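Local coordinates for putative methyltransferase (PDB 3LL7), which is probably an S-adenosylmethionine-dependent methyltransferase whose substrate is not established, at residues Y86-I91 with L111-S116; K96-T101 with K160-D165; Y166-P171 with L206-P211; Q226-V231 with K238-R243. One frame throughout, in Å; residues are numbered along the deposited sequence.

Contact 1. Residues Y86-I91 with L111-S116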
loop_
_atom_site.group_PDB
_atom_site.type_symbol
_atom_site.label_atom_id
_atom_site.label_comp_id
_atom_site.label_asym_id
_atom_site.label_seq_id
_atom_site.Cartn_x
_atom_site.Cartn_y
_atom_site.Cartn_z
ATOM N N TYR A 86 5.082 3.874 7.520
ATOM C CA TYR A 86 3.799 4.256 8.140
ATOM C C TYR A 86 3.427 3.324 9.287
ATOM O O TYR A 86 2.874 3.748 10.295
ATOM C CB TYR A 86 2.671 4.205 7.100
ATOM C CG TYR A 86 1.285 4.518 7.648
ATOM C CD1 TYR A 86 0.894 5.832 7.912
ATOM C CD2 TYR A 86 0.359 3.492 7.888
ATOM C CE1 TYR A 86 -0.369 6.126 8.403
ATOM C CE2 TYR A 86 -0.908 3.774 8.357
ATOM C CZ TYR A 86 -1.263 5.090 8.629
ATOM O OH TYR A 86 -2.491 5.377 9.084
ATOM N N LYS A 87 3.720 2.041 9.113
ATOM C CA LYS A 87 3.479 1.035 10.149
ATOM C C LYS A 87 4.154 1.377 11.467
ATOM O O LYS A 87 3.656 0.987 12.530
ATOM C CB LYS A 87 3.999 -0.339 9.718
ATOM C CG LYS A 87 3.228 -0.959 8.578
ATOM C CD LYS A 87 4.000 -2.183 8.069
ATOM C CE LYS A 87 3.369 -2.698 6.789
ATOM N NZ LYS A 87 3.723 -1.871 5.596
ATOM N N SER A 88 5.270 2.103 11.415
ATOM C CA SER A 88 5.983 2.404 12.661
ATOM C C SER A 88 5.116 3.228 13.639
ATOM O O SER A 88 5.350 3.186 14.848
ATOM C CB SER A 88 7.340 3.075 12.406
ATOM O OG SER A 88 7.142 4.432 12.045
ATOM N N ARG A 89 4.114 3.941 13.113
ATOM C CA ARG A 89 3.190 4.717 13.947
ATOM C C ARG A 89 2.327 3.865 14.888
ATOM O O ARG A 89 1.784 4.394 15.859
ATOM C CB ARG A 89 2.291 5.632 13.100
ATOM C CG ARG A 89 1.241 4.906 12.257
ATOM C CD ARG A 89 -0.099 4.733 12.956
ATOM N NE ARG A 89 -0.925 5.940 12.898
ATOM C CZ ARG A 89 -2.064 6.068 13.553
ATOM N NH1 ARG A 89 -2.499 5.060 14.293
ATOM N NH2 ARG A 89 -2.770 7.183 13.467
ATOM N N PHE A 90 2.188 2.570 14.597
ATOM C CA PHE A 90 1.426 1.650 15.479
ATOM C C PHE A 90 2.253 1.163 16.685
ATOM O O PHE A 90 1.702 0.620 17.639
ATOM C CB PHE A 90 0.912 0.421 14.724
ATOM C CG PHE A 90 -0.160 0.724 13.713
ATOM C CD1 PHE A 90 -1.509 0.648 14.065
ATOM C CD2 PHE A 90 0.179 1.107 12.419
ATOM C CE1 PHE A 90 -2.507 0.928 13.141
ATOM C CE2 PHE A 90 -0.814 1.397 11.486
ATOM C CZ PHE A 90 -2.158 1.316 11.846
ATOM N N ILE A 91 3.555 1.406 16.655
ATOM C CA ILE A 91 4.460 0.765 17.609
ATOM C C ILE A 91 5.056 1.763 18.599
ATOM O O ILE A 91 5.848 2.616 18.208
ATOM C CB ILE A 91 5.610 0.018 16.859
ATOM C CG1 ILE A 91 5.068 -0.850 15.708
ATOM C CG2 ILE A 91 6.499 -0.808 17.852
ATOM C CD1 ILE A 91 4.089 -1.962 16.109
ATOM N N LEU A 111 9.210 -1.771 12.083
ATOM C CA LEU A 111 8.774 -2.002 13.473
ATOM C C LEU A 111 9.893 -1.746 14.471
ATOM O O LEU A 111 9.672 -1.160 15.534
ATOM C CB LEU A 111 8.245 -3.420 13.673
ATOM C CG LEU A 111 7.121 -3.942 12.772
ATOM C CD1 LEU A 111 6.836 -5.381 13.179
ATOM C CD2 LEU A 111 5.871 -3.080 12.846
HETATM N N MSE A 112 11.097 -2.179 14.114
HETATM C CA MSE A 112 12.273 -2.016 14.959
HETATM C C MSE A 112 12.857 -0.597 14.975
HETATM O O MSE A 112 13.762 -0.320 15.765
HETATM C CB MSE A 112 13.338 -3.018 14.518
HETATM C CG MSE A 112 12.958 -4.479 14.752
HETATM SE SE MSE A 112 12.622 -4.940 16.597
HETATM C CE MSE A 112 14.293 -4.394 17.372
ATOM N N SER A 113 12.345 0.300 14.129
ATOM C CA SER A 113 12.676 1.735 14.242
ATOM C C SER A 113 12.131 2.277 15.551
ATOM O O SER A 113 12.571 3.321 16.021
ATOM C CB SER A 113 12.144 2.565 13.065
ATOM O OG SER A 113 10.721 2.668 13.086
ATOM N N LYS A 114 11.167 1.563 16.132
ATOM C CA LYS A 114 10.532 1.996 17.386
ATOM C C LYS A 114 10.780 1.015 18.535
ATOM O O LYS A 114 11.144 1.412 19.643
ATOM C CB LYS A 114 9.023 2.177 17.177
ATOM C CG LYS A 114 8.623 3.242 16.128
ATOM C CD LYS A 114 8.819 4.707 16.649
ATOM C CE LYS A 114 7.691 5.168 17.567
ATOM N NZ LYS A 114 6.294 5.139 16.963
ATOM N N ALA A 115 10.554 -0.272 18.265
ATOM C CA ALA A 115 10.685 -1.331 19.259
ATOM C C ALA A 115 12.148 -1.541 19.633
ATOM O O ALA A 115 13.035 -1.285 18.822
ATOM C CB ALA A 115 10.094 -2.621 18.706
ATOM N N SER A 116 12.393 -2.002 20.855
ATOM C CA SER A 116 13.760 -2.282 21.313
ATOM C C SER A 116 14.142 -3.744 21.148
ATOM O O SER A 116 15.325 -4.070 21.064
ATOM C CB SER A 116 13.946 -1.873 22.779
ATOM O OG SER A 116 12.939 -2.455 23.603
HETATM O O HOH W 1 6.407 6.319 14.240
HETATM O O HOH W 2 10.112 5.280 12.733
#

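Contact 2. Residues K96-T101 with K160-D165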
loop_
_atom_site.group_PDB
_atom_site.type_symbol
_atom_site.label_atom_id
_atom_site.label_comp_id
_atom_site.label_asym_id
_atom_site.label_seq_id
_atom_site.Cartn_x
_atom_site.Cartn_y
_atom_site.Cartn_z
ATOM N N LYS A 96 8.321 -4.525 22.542
ATOM C CA LYS A 96 8.701 -5.831 22.004
ATOM C C LYS A 96 7.779 -6.193 20.842
ATOM O O LYS A 96 6.564 -5.993 20.930
ATOM C CB LYS A 96 8.548 -6.929 23.071
ATOM C CG LYS A 96 9.477 -6.838 24.284
ATOM C CD LYS A 96 9.082 -7.854 25.366
ATOM C CE LYS A 96 7.866 -7.398 26.173
ATOM N NZ LYS A 96 7.694 -8.151 27.468
ATOM N N VAL A 97 8.347 -6.732 19.761
ATOM C CA VAL A 97 7.559 -7.169 18.601
ATOM C C VAL A 97 7.928 -8.576 18.101
ATOM O O VAL A 97 9.061 -9.006 18.209
ATOM C CB VAL A 97 7.658 -6.154 17.405
ATOM C CG1 VAL A 97 7.022 -4.798 17.782
ATOM C CG2 VAL A 97 9.103 -5.977 16.970
ATOM N N VAL A 98 6.949 -9.288 17.564
ATOM C CA VAL A 98 7.201 -10.526 16.843
ATOM C C VAL A 98 6.636 -10.332 15.435
ATOM O O VAL A 98 5.499 -9.908 15.292
ATOM C CB VAL A 98 6.517 -11.749 17.526
ATOM C CG1 VAL A 98 6.684 -13.035 16.695
ATOM C CG2 VAL A 98 7.092 -11.973 18.918
ATOM N N ASP A 99 7.440 -10.632 14.415
ATOM C CA ASP A 99 6.980 -10.681 13.028
ATOM C C ASP A 99 6.908 -12.145 12.580
ATOM O O ASP A 99 7.944 -12.796 12.423
ATOM C CB ASP A 99 7.969 -9.897 12.163
ATOM C CG ASP A 99 7.577 -9.838 10.700
ATOM O OD1 ASP A 99 6.737 -10.627 10.218
ATOM O OD2 ASP A 99 8.134 -8.953 10.018
ATOM N N LEU A 100 5.688 -12.637 12.370
ATOM C CA LEU A 100 5.408 -14.057 12.141
ATOM C C LEU A 100 5.705 -14.532 10.738
ATOM O O LEU A 100 5.844 -15.755 10.510
ATOM C CB LEU A 100 3.941 -14.367 12.426
ATOM C CG LEU A 100 3.388 -14.151 13.836
ATOM C CD1 LEU A 100 1.923 -14.575 13.835
ATOM C CD2 LEU A 100 4.160 -14.902 14.930
ATOM N N THR A 101 5.720 -13.611 9.786
ATOM C CA THR A 101 5.695 -13.999 8.387
ATOM C C THR A 101 6.985 -13.619 7.672
ATOM O O THR A 101 7.214 -14.031 6.531
ATOM C CB THR A 101 4.457 -13.414 7.668
ATOM O OG1 THR A 101 4.210 -12.078 8.134
ATOM C CG2 THR A 101 3.225 -14.282 7.952
ATOM N N LYS A 160 4.862 -16.997 23.240
ATOM C CA LYS A 160 4.030 -16.774 24.439
ATOM C C LYS A 160 4.840 -16.327 25.648
ATOM O O LYS A 160 4.412 -15.438 26.379
ATOM C CB LYS A 160 3.180 -18.002 24.776
ATOM C CG LYS A 160 2.191 -18.329 23.680
ATOM C CD LYS A 160 1.433 -19.608 23.962
ATOM C CE LYS A 160 0.612 -19.982 22.743
ATOM N NZ LYS A 160 -0.259 -21.148 23.015
ATOM N N THR A 161 6.008 -16.939 25.836
ATOM C CA THR A 161 6.936 -16.548 26.895
ATOM C C THR A 161 7.460 -15.125 26.710
ATOM O O THR A 161 7.527 -14.352 27.677
ATOM C CB THR A 161 8.106 -17.555 27.004
ATOM O OG1 THR A 161 7.559 -18.849 27.284
ATOM C CG2 THR A 161 9.084 -17.153 28.113
ATOM N N PHE A 162 7.793 -14.778 25.463
ATOM C CA PHE A 162 8.253 -13.437 25.119
ATOM C C PHE A 162 7.215 -12.389 25.497
ATOM O O PHE A 162 7.568 -11.308 25.971
ATOM C CB PHE A 162 8.559 -13.353 23.615
ATOM C CG PHE A 162 9.286 -12.101 23.195
ATOM C CD1 PHE A 162 10.412 -11.655 23.887
ATOM C CD2 PHE A 162 8.864 -11.390 22.070
ATOM C CE1 PHE A 162 11.098 -10.505 23.477
ATOM C CE2 PHE A 162 9.547 -10.247 21.648
ATOM C CZ PHE A 162 10.657 -9.795 22.354
ATOM N N HIS A 163 5.942 -12.738 25.308
ATOM C CA HIS A 163 4.805 -11.852 25.577
ATOM C C HIS A 163 4.993 -10.478 24.924
ATOM O O HIS A 163 5.085 -9.470 25.627
ATOM C CB HIS A 163 4.554 -11.715 27.089
ATOM C CG HIS A 163 3.152 -11.302 27.426
ATOM N ND1 HIS A 163 2.600 -10.111 26.996
ATOM C CD2 HIS A 163 2.184 -11.930 28.135
ATOM C CE1 HIS A 163 1.357 -10.022 27.432
ATOM N NE2 HIS A 163 1.078 -11.113 28.124
ATOM N N PRO A 164 5.078 -10.433 23.575
ATOM C CA PRO A 164 5.370 -9.162 22.905
ATOM C C PRO A 164 4.238 -8.140 23.033
ATOM O O PRO A 164 3.079 -8.511 23.271
ATOM C CB PRO A 164 5.529 -9.585 21.440
ATOM C CG PRO A 164 4.576 -10.738 21.317
ATOM C CD PRO A 164 4.821 -11.505 22.595
ATOM N N ASP A 165 4.584 -6.865 22.881
ATOM C CA ASP A 165 3.581 -5.800 22.857
ATOM C C ASP A 165 2.793 -5.936 21.563
ATOM O O ASP A 165 1.578 -5.759 21.553
ATOM C CB ASP A 165 4.263 -4.438 22.964
ATOM C CG ASP A 165 4.958 -4.244 24.302
ATOM O OD1 ASP A 165 4.243 -4.005 25.289
ATOM O OD2 ASP A 165 6.209 -4.319 24.373
HETATM O O HOH W 3 5.126 -7.838 28.105
#

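Contact 3. Residues Y166-P171 with L206-P211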
loop_
_atom_site.group_PDB
_atom_site.type_symbol
_atom_site.label_atom_id
_atom_site.label_comp_id
_atom_site.label_asym_id
_atom_site.label_seq_id
_atom_site.Cartn_x
_atom_site.Cartn_y
_atom_site.Cartn_z
ATOM N N TYR A 166 3.486 -6.293 20.483
ATOM C CA TYR A 166 2.840 -6.464 19.178
ATOM C C TYR A 166 3.247 -7.710 18.411
ATOM O O TYR A 166 4.417 -8.111 18.412
ATOM C CB TYR A 166 3.077 -5.250 18.291
ATOM C CG TYR A 166 2.931 -3.930 18.979
ATOM C CD1 TYR A 166 1.703 -3.267 19.007
ATOM C CD2 TYR A 166 4.029 -3.326 19.599
ATOM C CE1 TYR A 166 1.566 -2.029 19.654
ATOM C CE2 TYR A 166 3.906 -2.090 20.228
ATOM C CZ TYR A 166 2.675 -1.453 20.251
ATOM O OH TYR A 166 2.576 -0.227 20.865
ATOM N N ILE A 167 2.258 -8.335 17.785
ATOM C CA ILE A 167 2.487 -9.432 16.865
ATOM C C ILE A 167 2.036 -8.973 15.476
ATOM O O ILE A 167 0.865 -8.605 15.274
ATOM C CB ILE A 167 1.755 -10.734 17.297
ATOM C CG1 ILE A 167 2.371 -11.275 18.597
ATOM C CG2 ILE A 167 1.850 -11.793 16.217
ATOM C CD1 ILE A 167 1.608 -12.407 19.235
ATOM N N TYR A 168 2.977 -8.992 14.539
ATOM C CA TYR A 168 2.732 -8.553 13.167
ATOM C C TYR A 168 2.663 -9.761 12.220
ATOM O O TYR A 168 3.465 -10.701 12.336
ATOM C CB TYR A 168 3.827 -7.569 12.745
ATOM C CG TYR A 168 3.710 -7.126 11.319
ATOM C CD1 TYR A 168 2.717 -6.225 10.923
ATOM C CD2 TYR A 168 4.572 -7.639 10.345
ATOM C CE1 TYR A 168 2.618 -5.820 9.566
ATOM C CE2 TYR A 168 4.466 -7.268 9.022
ATOM C CZ TYR A 168 3.485 -6.369 8.639
ATOM O OH TYR A 168 3.405 -5.998 7.321
ATOM N N VAL A 169 1.687 -9.749 11.314
ATOM C CA VAL A 169 1.521 -10.819 10.350
ATOM C C VAL A 169 1.139 -10.257 8.973
ATOM O O VAL A 169 0.304 -9.363 8.859
ATOM C CB VAL A 169 0.511 -11.899 10.884
ATOM C CG1 VAL A 169 -0.883 -11.292 11.165
ATOM C CG2 VAL A 169 0.460 -13.161 9.990
ATOM N N ASP A 170 1.758 -10.800 7.938
ATOM C CA ASP A 170 1.464 -10.415 6.550
ATOM C C ASP A 170 1.197 -11.711 5.785
ATOM O O ASP A 170 2.119 -12.303 5.224
ATOM C CB ASP A 170 2.668 -9.618 5.989
ATOM C CG ASP A 170 2.558 -9.306 4.498
ATOM O OD1 ASP A 170 1.467 -9.467 3.912
ATOM O OD2 ASP A 170 3.598 -8.912 3.903
ATOM N N PRO A 171 -0.077 -12.168 5.782
ATOM C CA PRO A 171 -0.380 -13.490 5.226
ATOM C C PRO A 171 -0.251 -13.543 3.707
ATOM O O PRO A 171 -0.276 -12.503 3.037
ATOM C CB PRO A 171 -1.834 -13.757 5.663
ATOM C CG PRO A 171 -2.374 -12.470 6.154
ATOM C CD PRO A 171 -1.207 -11.607 6.549
ATOM N N LEU A 206 -1.202 -6.830 14.617
ATOM C CA LEU A 206 -1.307 -5.931 13.437
ATOM C C LEU A 206 -1.151 -6.819 12.204
ATOM O O LEU A 206 -0.120 -7.497 12.063
ATOM C CB LEU A 206 -0.197 -4.879 13.464
ATOM C CG LEU A 206 -0.226 -3.814 12.345
ATOM C CD1 LEU A 206 -1.516 -2.949 12.407
ATOM C CD2 LEU A 206 1.040 -2.949 12.351
ATOM N N ALA A 207 -2.184 -6.872 11.370
ATOM C CA ALA A 207 -2.179 -7.704 10.174
ATOM C C ALA A 207 -2.188 -6.816 8.950
ATOM O O ALA A 207 -2.988 -5.870 8.866
ATOM C CB ALA A 207 -3.391 -8.620 10.151
ATOM N N LYS A 208 -1.288 -7.113 8.018
ATOM C CA LYS A 208 -1.245 -6.402 6.749
ATOM C C LYS A 208 -1.941 -7.252 5.722
ATOM O O LYS A 208 -1.554 -8.399 5.493
ATOM C CB LYS A 208 0.202 -6.177 6.306
ATOM C CG LYS A 208 0.291 -5.564 4.898
ATOM C CD LYS A 208 1.759 -5.592 4.455
ATOM C CE LYS A 208 1.916 -5.982 3.025
ATOM N NZ LYS A 208 3.373 -6.085 2.717
ATOM N N LEU A 209 -2.960 -6.684 5.084
ATOM C CA LEU A 209 -3.807 -7.437 4.168
ATOM C C LEU A 209 -3.739 -6.873 2.763
ATOM O O LEU A 209 -3.447 -5.691 2.567
ATOM C CB LEU A 209 -5.251 -7.420 4.658
ATOM C CG LEU A 209 -5.528 -7.943 6.065
ATOM C CD1 LEU A 209 -6.987 -7.662 6.430
ATOM C CD2 LEU A 209 -5.223 -9.433 6.159
ATOM N N SER A 210 -3.998 -7.735 1.769
ATOM C CA SER A 210 -4.044 -7.298 0.372
ATOM C C SER A 210 -5.087 -6.210 0.117
ATOM O O SER A 210 -6.179 -6.284 0.658
ATOM C CB SER A 210 -4.386 -8.487 -0.523
ATOM O OG SER A 210 -4.668 -8.024 -1.830
ATOM N N PRO A 211 -4.774 -5.221 -0.745
ATOM C CA PRO A 211 -5.813 -4.268 -1.156
ATOM C C PRO A 211 -7.017 -4.901 -1.906
ATOM O O PRO A 211 -7.995 -4.207 -2.162
ATOM C CB PRO A 211 -5.069 -3.277 -2.075
ATOM C CG PRO A 211 -3.680 -3.608 -2.036
ATOM C CD PRO A 211 -3.507 -5.001 -1.472
HETATM O O HOH W 4 -1.404 -9.973 3.269
#

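Contact 4. Residues Q226-V231 with K238-R243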
loop_
_atom_site.group_PDB
_atom_site.type_symbol
_atom_site.label_atom_id
_atom_site.label_comp_id
_atom_site.label_asym_id
_atom_site.label_seq_id
_atom_site.Cartn_x
_atom_site.Cartn_y
_atom_site.Cartn_z
ATOM N N GLN A 226 -9.899 -3.245 16.287
ATOM C CA GLN A 226 -9.979 -1.922 16.898
ATOM C C GLN A 226 -9.937 -0.776 15.893
ATOM O O GLN A 226 -10.449 0.298 16.166
ATOM C CB GLN A 226 -8.842 -1.735 17.894
ATOM C CG GLN A 226 -8.948 -2.688 19.102
ATOM C CD GLN A 226 -10.217 -2.483 19.906
ATOM O OE1 GLN A 226 -10.589 -1.352 20.243
ATOM N NE2 GLN A 226 -10.895 -3.585 20.220
ATOM N N GLU A 227 -9.287 -1.011 14.759
ATOM C CA GLU A 227 -9.160 -0.007 13.688
ATOM C C GLU A 227 -8.746 -0.693 12.395
ATOM O O GLU A 227 -8.055 -1.712 12.431
ATOM C CB GLU A 227 -8.163 1.113 14.059
ATOM C CG GLU A 227 -6.756 0.638 14.489
ATOM C CD GLU A 227 -5.849 1.788 14.947
ATOM O OE1 GLU A 227 -5.976 2.918 14.453
ATOM O OE2 GLU A 227 -5.004 1.563 15.832
ATOM N N LEU A 228 -9.138 -0.125 11.249
ATOM C CA LEU A 228 -8.719 -0.635 9.947
ATOM C C LEU A 228 -8.221 0.569 9.132
ATOM O O LEU A 228 -8.896 1.589 9.048
ATOM C CB LEU A 228 -9.907 -1.355 9.261
ATOM C CG LEU A 228 -9.637 -2.080 7.937
ATOM C CD1 LEU A 228 -10.640 -3.179 7.663
ATOM C CD2 LEU A 228 -9.624 -1.050 6.738
ATOM N N HIS A 229 -7.027 0.463 8.561
ATOM C CA HIS A 229 -6.455 1.578 7.816
ATOM C C HIS A 229 -6.366 1.178 6.345
ATOM O O HIS A 229 -5.863 0.080 6.030
ATOM C CB HIS A 229 -5.046 1.888 8.318
ATOM C CG HIS A 229 -5.013 2.501 9.688
ATOM N ND1 HIS A 229 -4.240 3.600 9.982
ATOM C CD2 HIS A 229 -5.658 2.174 10.833
ATOM C CE1 HIS A 229 -4.410 3.927 11.251
ATOM N NE2 HIS A 229 -5.269 3.078 11.788
ATOM N N VAL A 230 -6.830 2.056 5.455
ATOM C CA VAL A 230 -6.684 1.828 4.016
ATOM C C VAL A 230 -5.566 2.740 3.564
ATOM O O VAL A 230 -5.681 3.982 3.683
ATOM C CB VAL A 230 -7.987 2.159 3.239
ATOM C CG1 VAL A 230 -7.772 1.962 1.726
ATOM C CG2 VAL A 230 -9.134 1.306 3.776
ATOM N N VAL A 231 -4.442 2.147 3.174
ATOM C CA VAL A 231 -3.226 2.970 2.978
ATOM C C VAL A 231 -2.825 3.050 1.505
ATOM O O VAL A 231 -2.461 2.024 0.892
ATOM C CB VAL A 231 -2.043 2.412 3.823
ATOM C CG1 VAL A 231 -0.790 3.282 3.661
ATOM C CG2 VAL A 231 -2.446 2.300 5.324
ATOM N N LYS A 238 -2.070 0.399 -1.396
ATOM C CA LYS A 238 -0.963 -0.553 -1.246
ATOM C C LYS A 238 -1.290 -1.653 -0.257
ATOM O O LYS A 238 -0.843 -2.807 -0.425
ATOM C CB LYS A 238 0.307 0.175 -0.765
ATOM C CG LYS A 238 0.964 1.097 -1.792
ATOM C CD LYS A 238 1.313 0.357 -3.069
ATOM C CE LYS A 238 2.111 1.238 -4.006
ATOM N NZ LYS A 238 2.409 0.500 -5.265
ATOM N N GLU A 239 -2.057 -1.331 0.786
ATOM C CA GLU A 239 -2.359 -2.328 1.799
ATOM C C GLU A 239 -3.534 -1.901 2.681
ATOM O O GLU A 239 -3.870 -0.730 2.766
ATOM C CB GLU A 239 -1.123 -2.587 2.686
ATOM C CG GLU A 239 -0.661 -1.388 3.475
ATOM C CD GLU A 239 0.802 -1.504 3.947
ATOM O OE1 GLU A 239 1.674 -1.904 3.139
ATOM O OE2 GLU A 239 1.075 -1.159 5.117
ATOM N N LEU A 240 -4.141 -2.871 3.341
ATOM C CA LEU A 240 -5.030 -2.581 4.445
ATOM C C LEU A 240 -4.290 -3.025 5.707
ATOM O O LEU A 240 -3.523 -3.997 5.684
ATOM C CB LEU A 240 -6.324 -3.372 4.332
ATOM C CG LEU A 240 -7.121 -3.385 3.045
ATOM C CD1 LEU A 240 -8.515 -3.817 3.426
ATOM C CD2 LEU A 240 -7.159 -2.041 2.316
ATOM N N LEU A 241 -4.491 -2.306 6.799
ATOM C CA LEU A 241 -3.864 -2.703 8.044
ATOM C C LEU A 241 -4.962 -2.806 9.057
ATOM O O LEU A 241 -5.808 -1.910 9.163
ATOM C CB LEU A 241 -2.859 -1.651 8.468
ATOM C CG LEU A 241 -1.625 -1.527 7.603
ATOM C CD1 LEU A 241 -0.870 -0.252 7.956
ATOM C CD2 LEU A 241 -0.722 -2.750 7.839
ATOM N N VAL A 242 -4.990 -3.921 9.776
ATOM C CA VAL A 242 -6.011 -4.106 10.795
ATOM C C VAL A 242 -5.317 -4.328 12.126
ATOM O O VAL A 242 -4.339 -5.069 12.187
ATOM C CB VAL A 242 -6.861 -5.328 10.462
ATOM C CG1 VAL A 242 -7.925 -5.491 11.489
ATOM C CG2 VAL A 242 -7.507 -5.182 9.081
ATOM N N ARG A 243 -5.775 -3.652 13.178
ATOM C CA ARG A 243 -5.250 -3.929 14.511
ATOM C C ARG A 243 -6.317 -4.582 15.360
ATOM O O ARG A 243 -7.459 -4.098 15.393
ATOM C CB ARG A 243 -4.742 -2.657 15.177
ATOM C CG ARG A 243 -4.094 -2.914 16.568
ATOM C CD ARG A 243 -3.486 -1.639 17.118
ATOM N NE ARG A 243 -4.505 -0.644 17.456
ATOM C CZ ARG A 243 -5.207 -0.654 18.594
ATOM N NH1 ARG A 243 -6.105 0.303 18.836
ATOM N NH2 ARG A 243 -5.016 -1.610 19.506
#

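Contact 1. Residues Y86-I91 with L111-S116
K114 joins its segment to 86-91 through a single ammonium that serves two backbone carbonyls, an example of a lysine holding a turn together. K114 NZ donates to I91 O at 2.8 Å and to S88 O at 3.0 Å. The side chain reaches both by curling back on itself, with chi2, chi3 and chi4 all near -70°, which keeps its methylenes close to the same oxygens. At S88 O the lysine lies 39° out of the carbonyl plane, while I91 N donates to that oxygen from the opposite face.

Water extends the polar network. One molecule donates to S88 OG and accepts from K114 NZ; a second bridges S88 OG and S113 OG, lying 2.7 Å from S113 OG. Both hydroxyls also bond to carbonyls in the last turns of the preceding helices, S88 OG to S85 and S113 OG to A110.

The apolar half belongs to I91, whose two branches divide the work. I91 CG1 meets L111 CD2 at 3.7 Å, whereas I91 CG2 packs on K114 CB and lies 4.1 Å from A115 CB. Beneath them, I91, L111 and A115 rest on V97, Y166 and Y168 of the central sheet. Turns that follow helices 81-86 and 106-112 thus meet over one sheet face, consistent with the layered alpha/beta, Rossmann-like fold of class I methyltransferases.

Contact 2. Residues K96-T101 with K160-D165
The ring of F162 carries the aliphatic chain of K96 over one face and meets strand 96-99 at its edge. K96 CD stands 3.8 Å above the ring plane, displaced toward the rim, in a CH-pi contact. Near the ring plane, V97 O and V98 CG2 lie at the edge, with V98 CG2 3.7 Å from F162 CD2. The same methyl also touches P164 CG, so the valine fits against both ring and proline. The lysine ammonium is too far from the ring for more than a weak cation-pi attraction.

Beyond the ring, the K96 chain bends at chi3 (-78°), carrying its ammonium toward the end of helix 156-162. Its bonds to F162 O and H163 O are weak, but a water accepts from K96 NZ at 2.7 Å and donates to H163 O. A positive charge here would probably be favoured by these carbonyls at the helix end, where H163 leaves the helix with positive phi.

D165 holds the backbone of K96 at both its N and its O. K96 N donates to the anti lone pair of D165 OD2 at 2.8 Å, with an angle of 159° at the hydrogen; D165 N returns a weak bond to K96 O.

Helix 156-162 and the turn after it therefore pack at the start of strand 96-99, where F162 also touches Q117 and I119 of strand 117-122. The chain then enters strand 166-173, which pairs with strand 96-99 through Y166 and Y168.

Contact 3. Residues Y166-P171 with L206-P211
With chi1 near 180° in both residues, K208 and D170 send their side chains off side by side, pointing the same way. K208 stays extended as far as its third torsion, which bends at 139° and turns the amine to the carboxylate. The resulting salt bridge joins K208 NZ to D170 OD2 at 3.1 Å, the nitrogen coming from above the carboxylate plane, 55° out of it. S79 gives the amine a second partner.

Y168 crosses the lysine obliquely. Its hydroxyl lies 3.3 Å from K208 CD, touching the aliphatic chain, while its polar bond goes to D107. On the same face of the sheet, Y168 CD1 meets L206 CD2 at 3.9 Å; on the other, V169 CG1 packs on A207 CB.

The backbones form a regular parallel ladder. L206 N donates to I167 O (2.8 Å), V169 N to L206 O (3.0 Å) and K208 N to V169 O (2.9 Å). Past its end, a water lies within hydrogen-bonding distance of both P171 O and K208 O.

D170 and P171 begin a D-P-A-R sequence at the strand end, a place consistent with motif IV of class I methyltransferases; a 1,2-ethanediol, probably from the crystallisation liquor, lies about 3 Å from the D170 side chain, as such molecules often do in pockets. Strand 96-99 flanks strand 166-173 on one side and strand 204-209 on the other, the latter paired in turn with strand 236-244. Helix 191-198 covers V169 and L209.

Contact 4. Residues Q226-V231 with K238-R243
E227 OE2 is gripped by two nitrogens of R243. R243 NE donates to its anti lone pair at 2.8 Å, nearly straight at 171° and in the guanidinium plane; R243 NH1 adds a weak bond to the same oxygen. The carboxylate stands almost perpendicular to the guanidinium, 88° apart, while Q226 CB lies 3.5 Å over one guanidinium face. The other carboxylate oxygen, E227 OE1, takes a bond from H229 NE2 at 2.8 Å, in the imidazole plane; H229 ND1 bonds to Y86 on its far side. E248 and S204 also hold R243.

E227, H229 and R243 share one face of an antiparallel hairpin, strands 225-233 and 236-244. Strand 236-244 runs reversed between 204-209 and 225-233, as in class I methyltransferases, and the sheet continues beyond 225-233 to 258-263. H229 N to L241 O, 2.7 Å, begins a hydrogen-bonded pair answered by L241 N to H229 O. At V231 the ladder is broken by a classic beta bulge: K238 N donates to V231 O at 2.8 Å and E239 N adds a weak bond to it. The opposite face is apolar, L228 CG meeting V242 CG2 at 3.9 Å and V230 lying alongside L240, beneath helix 215-221.

In the fold
Contacts 3 and 4 are buried and lie within the central sheet, whereas contacts 1 and 2 are only partly buried and join helix ends and turns to it or to each other. Their chemistry follows: strand ladders dominate the first two, parallel in contact 3 and antiparallel in contact 4, with salt bridges between side chains added, while lysines reaching backbone carbonyls mark contacts 1 and 2. Strands 204-209 and 236-244 are neighbours, so contacts 3 and 4 continue one another; V98 and Y168 likewise tie contact 2 to contact 3. Contact 1 rests on V97 and reaches contact 4 through Y86 with H229 and K87 with E239.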